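Local coordinates for Rho GTPase-activating protein 26 (Gallus gallus, PDB 1F7C) that stimulates GTP hydrolysis by the Rho-family GTPases RHOA and CDC42 through its RhoGAP (BH) domain, the part of the longer protein present here, at residues A[57-62]-A[160-165]; A[43-48]-A[99-104]. One frame throughout, in Å; residues are numbered along the deposited sequence.

Both contacts belong to the all-helical RhoGAP domain, and their centres lie about 12 Å apart. Contact 1 packs the loop of the predicted arginine finger, R60, against the end of helix 146-164; contact 2 joins helices 35-51 and 94-106, away from that site. The segments alternate along the chain (43-48, 57-62, 99-104, 160-165). Y59 makes most of the connection: Y59 O lies 2.9 Å from K102 NZ, a probable hydrogen bond, and Y59 OH packs 3.8 Å from L101 CD1. V62 CA also meets S99 OG at 3.7 Å. The finger's neighbours Y59 and V62 thus pack on the helix pair of contact 2.

Contact 1: residues A[57-62]-A[160-165]; sequences GLYRIV and AKVADN
L58 and V162 meet through their methyl ends: L58 CD1 stands 3.8 Å from V162 CG1. L58 CD1 also lies 4.1 Å from V162 CG2, so one leucine methyl covers both branches of the valine, the two side chains meeting at a slant. With V162 CG1 opposite the backbone N (chi1 166°) and CG2 opposite the carbonyl carbon, the fork presents both methyls to the loop. V162 CG2 has a second neighbour in Y59 CE1, at 4.3 Å; the valine methyl sits at the edge of the ring, near its plane, and not over a face. The phenol reaches beyond the valine, and its OH is hydrogen-bonded to H158, one turn earlier on the same helix. F180 adds an edge-to-face ring contact to Y59, while M171 touches both L58 and V162.

Further out, the backbone sets the two loop side chains. L58 and Y59 are the central residues of a type II beta turn, with Y59 at a positive phi of 76° and R60 N donating to G57 O at 2.8 Å. I61 N reaches G57 O at 2.9 Å, so two amides grip one carbonyl. N165, just past the helix, hydrogen-bonds through ND2 to I53 O and N54 OD1 and ties the helix end to the incoming loop. Y59 O bonds to K102 NZ, and the G57 backbone to N169. An apolar, buried patch (L58, Y59, V162) and these polar ties are together consistent with fixing the turn from which the exposed R60 side chain, the predicted arginine finger, projects into solvent.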
loop_
_atom_site.group_PDB
_atom_site.type_symbol
_atom_site.label_atom_id
_atom_site.label_comp_id
_atom_site.label_asym_id
_atom_site.label_seq_id
_atom_site.Cartn_x
_atom_site.Cartn_y
_atom_site.Cartn_z
ATOM N N GLY A 57 -12.822 -2.344 -9.401
ATOM C CA GLY A 57 -12.658 -1.415 -8.295
ATOM C C GLY A 57 -11.926 -1.937 -7.066
ATOM O O GLY A 57 -12.225 -1.517 -5.944
ATOM N N LEU A 58 -10.975 -2.847 -7.266
ATOM C CA LEU A 58 -10.195 -3.401 -6.159
ATOM C C LEU A 58 -9.596 -2.286 -5.312
ATOM O O LEU A 58 -8.866 -1.429 -5.824
ATOM C CB LEU A 58 -9.047 -4.275 -6.680
ATOM C CG LEU A 58 -9.278 -5.729 -7.085
ATOM C CD1 LEU A 58 -7.971 -6.295 -7.627
ATOM C CD2 LEU A 58 -9.759 -6.550 -5.883
ATOM N N TYR A 59 -9.910 -2.311 -4.017
ATOM C CA TYR A 59 -9.413 -1.329 -3.056
ATOM C C TYR A 59 -10.101 0.044 -3.126
ATOM O O TYR A 59 -9.842 0.915 -2.303
ATOM C CB TYR A 59 -7.884 -1.176 -3.195
ATOM C CG TYR A 59 -7.122 -2.440 -2.854
ATOM C CD1 TYR A 59 -6.541 -3.232 -3.857
ATOM C CD2 TYR A 59 -7.000 -2.860 -1.530
ATOM C CE1 TYR A 59 -5.855 -4.417 -3.539
ATOM C CE2 TYR A 59 -6.322 -4.043 -1.197
ATOM C CZ TYR A 59 -5.750 -4.815 -2.201
ATOM O OH TYR A 59 -5.078 -5.967 -1.857
ATOM N N ARG A 60 -10.972 0.234 -4.109
ATOM C CA ARG A 60 -11.710 1.487 -4.246
ATOM C C ARG A 60 -13.088 1.239 -3.634
ATOM O O ARG A 60 -13.631 2.075 -2.918
ATOM C CB ARG A 60 -11.857 1.863 -5.726
ATOM C CG ARG A 60 -12.670 3.130 -5.971
ATOM C CD ARG A 60 -13.306 3.122 -7.353
ATOM N NE ARG A 60 -12.354 3.407 -8.423
ATOM C CZ ARG A 60 -12.519 3.027 -9.690
ATOM N NH1 ARG A 60 -13.599 2.339 -10.041
ATOM N NH2 ARG A 60 -11.610 3.344 -10.611
ATOM N N ILE A 61 -13.637 0.066 -3.923
ATOM C CA ILE A 61 -14.940 -0.340 -3.419
ATOM C C ILE A 61 -14.777 -0.762 -1.974
ATOM O O ILE A 61 -13.970 -1.634 -1.662
ATOM C CB ILE A 61 -15.514 -1.529 -4.231
ATOM C CG1 ILE A 61 -15.774 -1.091 -5.675
ATOM C CG2 ILE A 61 -16.783 -2.053 -3.577
ATOM C CD1 ILE A 61 -16.676 0.134 -5.800
ATOM N N VAL A 62 -15.553 -0.135 -1.098
ATOM C CA VAL A 62 -15.500 -0.416 0.326
ATOM C C VAL A 62 -16.488 -1.498 0.731
ATOM O O VAL A 62 -17.608 -1.546 0.230
ATOM C CB VAL A 62 -15.789 0.861 1.122
ATOM C CG1 VAL A 62 -15.661 0.588 2.604
ATOM C CG2 VAL A 62 -14.826 1.961 0.687
ATOM N N ALA A 160 1.313 -3.700 -8.204
ATOM C CA ALA A 160 1.788 -3.681 -9.591
ATOM C C ALA A 160 1.054 -4.752 -10.410
ATOM O O ALA A 160 0.776 -4.560 -11.593
ATOM C CB ALA A 160 3.295 -3.937 -9.647
ATOM N N LYS A 161 0.752 -5.874 -9.763
ATOM C CA LYS A 161 0.044 -6.975 -10.385
ATOM C C LYS A 161 -1.409 -6.587 -10.561
ATOM O O LYS A 161 -2.027 -6.914 -11.573
ATOM C CB LYS A 161 0.117 -8.227 -9.511
ATOM C CG LYS A 161 1.463 -8.903 -9.464
ATOM C CD LYS A 161 1.345 -10.161 -8.634
ATOM C CE LYS A 161 2.671 -10.837 -8.436
ATOM N NZ LYS A 161 2.446 -12.120 -7.708
ATOM N N VAL A 162 -1.960 -5.905 -9.559
ATOM C CA VAL A 162 -3.341 -5.455 -9.621
ATOM C C VAL A 162 -3.473 -4.500 -10.797
ATOM O O VAL A 162 -4.397 -4.628 -11.609
ATOM C CB VAL A 162 -3.765 -4.694 -8.341
ATOM C CG1 VAL A 162 -5.078 -3.965 -8.583
ATOM C CG2 VAL A 162 -3.915 -5.658 -7.176
ATOM N N ALA A 163 -2.533 -3.554 -10.894
ATOM C CA ALA A 163 -2.558 -2.548 -11.954
ATOM C C ALA A 163 -2.344 -3.100 -13.357
ATOM O O ALA A 163 -2.869 -2.556 -14.327
ATOM C CB ALA A 163 -1.525 -1.440 -11.670
ATOM N N ASP A 164 -1.566 -4.168 -13.473
ATOM C CA ASP A 164 -1.318 -4.744 -14.779
ATOM C C ASP A 164 -2.606 -5.369 -15.352
ATOM O O ASP A 164 -2.699 -5.604 -16.544
ATOM C CB ASP A 164 -0.197 -5.780 -14.681
ATOM C CG ASP A 164 0.223 -6.321 -16.036
ATOM O OD1 ASP A 164 0.013 -7.521 -16.286
ATOM O OD2 ASP A 164 0.765 -5.550 -16.850
ATOM N N ASN A 165 -3.600 -5.610 -14.504
ATOM C CA ASN A 165 -4.865 -6.189 -14.936
ATOM C C ASN A 165 -5.966 -5.120 -14.935
ATOM O O ASN A 165 -7.158 -5.429 -14.782
ATOM C CB ASN A 165 -5.246 -7.350 -14.006
ATOM C CG ASN A 165 -6.380 -8.201 -14.557
ATOM O OD1 ASN A 165 -6.370 -8.574 -15.730
ATOM N ND2 ASN A 165 -7.354 -8.527 -13.706
#

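Contact 2: residues A[43-48]-A[99-104]; sequences KCIHAV and SALKTY
C44 and L101 mark the closest backbone approach, their CA atoms 6.5 Å apart where helices 35-51 and 94-106 pack side to side. L101 carries the contact: with CG opposite its backbone N (chi1 -179°), it sends CD1 out to the neighbouring helix. L101 CD1 meets I45 CD1 end to end at 3.6 Å, the two side chains lying skew to each other. L101 CD1 also rests 3.9 Å from C44 CB, so consecutive residues of helix 35-51 both touch one leucine methyl, from directions about at right angles. I45 begins by pointing along the interface, and its CD1 brings the chain back toward L101. The C44 sulfur lies toward A100, whose CB faces the same interface.

Behind this layer, helix 94-106 has an additional internal bond. T103 OG1, placed by a chi1 of 67°, donates to A100 O at 3.2 Å, coming from above the carbonyl plane at a C=O...donor angle of 113°. Y104 N reaches A100 O from the same face at 3.0 Å. The interface continues along the helices, where I97 touches C44 and A47, and H158 of helix 146-164 touches I45 and V48; Y59 packs on both I45 and L101. Made of the methyls of L101 and I45 and the CB of C44, the contact relies on van der Waals packing and exclusion of water, with C44 and L101 buried and I45 at the partly exposed side.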
loop_
_atom_site.group_PDB
_atom_site.type_symbol
_atom_site.label_atom_id
_atom_site.label_comp_id
_atom_site.label_asym_id
_atom_site.label_seq_id
_atom_site.Cartn_x
_atom_site.Cartn_y
_atom_site.Cartn_z
ATOM N N LYS A 43 -1.956 -12.815 4.061
ATOM C CA LYS A 43 -3.197 -13.545 3.882
ATOM C C LYS A 43 -4.135 -12.771 2.963
ATOM O O LYS A 43 -4.849 -13.364 2.152
ATOM C CB LYS A 43 -3.880 -13.778 5.226
ATOM C CG LYS A 43 -3.141 -14.697 6.180
ATOM C CD LYS A 43 -3.911 -14.805 7.501
ATOM C CE LYS A 43 -3.170 -15.644 8.539
ATOM N NZ LYS A 43 -2.951 -17.055 8.102
ATOM N N CYS A 44 -4.131 -11.446 3.086
ATOM C CA CYS A 44 -4.991 -10.610 2.262
ATOM C C CYS A 44 -4.481 -10.501 0.834
ATOM O O CYS A 44 -5.263 -10.519 -0.118
ATOM C CB CYS A 44 -5.120 -9.216 2.867
ATOM S SG CYS A 44 -6.143 -9.135 4.345
ATOM N N ILE A 45 -3.167 -10.390 0.682
ATOM C CA ILE A 45 -2.582 -10.282 -0.648
ATOM C C ILE A 45 -2.859 -11.556 -1.425
ATOM O O ILE A 45 -3.287 -11.519 -2.576
ATOM C CB ILE A 45 -1.052 -10.073 -0.587
ATOM C CG1 ILE A 45 -0.736 -8.681 -0.051
ATOM C CG2 ILE A 45 -0.438 -10.263 -1.954
ATOM C CD1 ILE A 45 -1.633 -7.628 -0.594
ATOM N N HIS A 46 -2.620 -12.686 -0.772
ATOM C CA HIS A 46 -2.819 -13.981 -1.390
ATOM C C HIS A 46 -4.240 -14.224 -1.866
ATOM O O HIS A 46 -4.444 -14.731 -2.969
ATOM C CB HIS A 46 -2.406 -15.095 -0.434
ATOM C CG HIS A 46 -2.552 -16.462 -1.021
ATOM N ND1 HIS A 46 -3.700 -17.212 -0.881
ATOM C CD2 HIS A 46 -1.724 -17.178 -1.818
ATOM C CE1 HIS A 46 -3.573 -18.333 -1.571
ATOM N NE2 HIS A 46 -2.386 -18.336 -2.148
ATOM N N ALA A 47 -5.219 -13.865 -1.041
ATOM C CA ALA A 47 -6.617 -14.068 -1.405
ATOM C C ALA A 47 -7.031 -13.212 -2.601
ATOM O O ALA A 47 -7.725 -13.682 -3.512
ATOM C CB ALA A 47 -7.525 -13.769 -0.209
ATOM N N VAL A 48 -6.616 -11.951 -2.592
ATOM C CA VAL A 48 -6.959 -11.062 -3.683
ATOM C C VAL A 48 -6.343 -11.577 -4.977
ATOM O O VAL A 48 -6.998 -11.610 -6.005
ATOM C CB VAL A 48 -6.484 -9.608 -3.387
ATOM C CG1 VAL A 48 -6.628 -8.721 -4.622
ATOM C CG2 VAL A 48 -7.318 -9.029 -2.269
ATOM N N SER A 99 -10.796 -4.274 2.221
ATOM C CA SER A 99 -11.089 -3.245 3.206
ATOM C C SER A 99 -10.357 -3.564 4.505
ATOM O O SER A 99 -9.892 -2.663 5.199
ATOM C CB SER A 99 -12.595 -3.135 3.441
ATOM O OG SER A 99 -13.199 -2.364 2.412
ATOM N N ALA A 100 -10.234 -4.853 4.814
ATOM C CA ALA A 100 -9.539 -5.270 6.017
ATOM C C ALA A 100 -8.098 -4.802 5.926
ATOM O O ALA A 100 -7.540 -4.271 6.890
ATOM C CB ALA A 100 -9.588 -6.780 6.158
ATOM N N LEU A 101 -7.498 -5.001 4.755
ATOM C CA LEU A 101 -6.121 -4.608 4.528
ATOM C C LEU A 101 -5.919 -3.101 4.700
ATOM O O LEU A 101 -4.950 -2.671 5.328
ATOM C CB LEU A 101 -5.677 -5.055 3.129
ATOM C CG LEU A 101 -4.238 -4.740 2.711
ATOM C CD1 LEU A 101 -3.747 -5.793 1.736
ATOM C CD2 LEU A 101 -4.159 -3.356 2.092
ATOM N N LYS A 102 -6.829 -2.298 4.156
ATOM C CA LYS A 102 -6.696 -0.849 4.271
ATOM C C LYS A 102 -6.901 -0.319 5.697
ATOM O O LYS A 102 -6.164 0.560 6.146
ATOM C CB LYS A 102 -7.662 -0.138 3.314
ATOM C CG LYS A 102 -7.452 -0.474 1.845
ATOM C CD LYS A 102 -8.121 0.537 0.930
ATOM C CE LYS A 102 -9.608 0.651 1.197
ATOM N NZ LYS A 102 -10.225 1.787 0.445
ATOM N N THR A 103 -7.894 -0.839 6.410
ATOM C CA THR A 103 -8.134 -0.373 7.772
ATOM C C THR A 103 -6.980 -0.771 8.699
ATOM O O THR A 103 -6.634 -0.019 9.609
ATOM C CB THR A 103 -9.482 -0.899 8.338
ATOM O OG1 THR A 103 -9.418 -2.318 8.503
ATOM C CG2 THR A 103 -10.625 -0.555 7.395
ATOM N N TYR A 104 -6.383 -1.941 8.466
ATOM C CA TYR A 104 -5.246 -2.380 9.271
ATOM C C TYR A 104 -4.115 -1.365 9.128
ATOM O O TYR A 104 -3.409 -1.074 10.091
ATOM C CB TYR A 104 -4.727 -3.746 8.813
ATOM C CG TYR A 104 -3.301 -4.019 9.267
ATOM C CD1 TYR A 104 -3.029 -4.485 10.556
ATOM C CD2 TYR A 104 -2.221 -3.746 8.429
ATOM C CE1 TYR A 104 -1.715 -4.668 11.000
ATOM C CE2 TYR A 104 -0.900 -3.921 8.862
ATOM C CZ TYR A 104 -0.656 -4.381 10.150
ATOM O OH TYR A 104 0.645 -4.524 10.587
#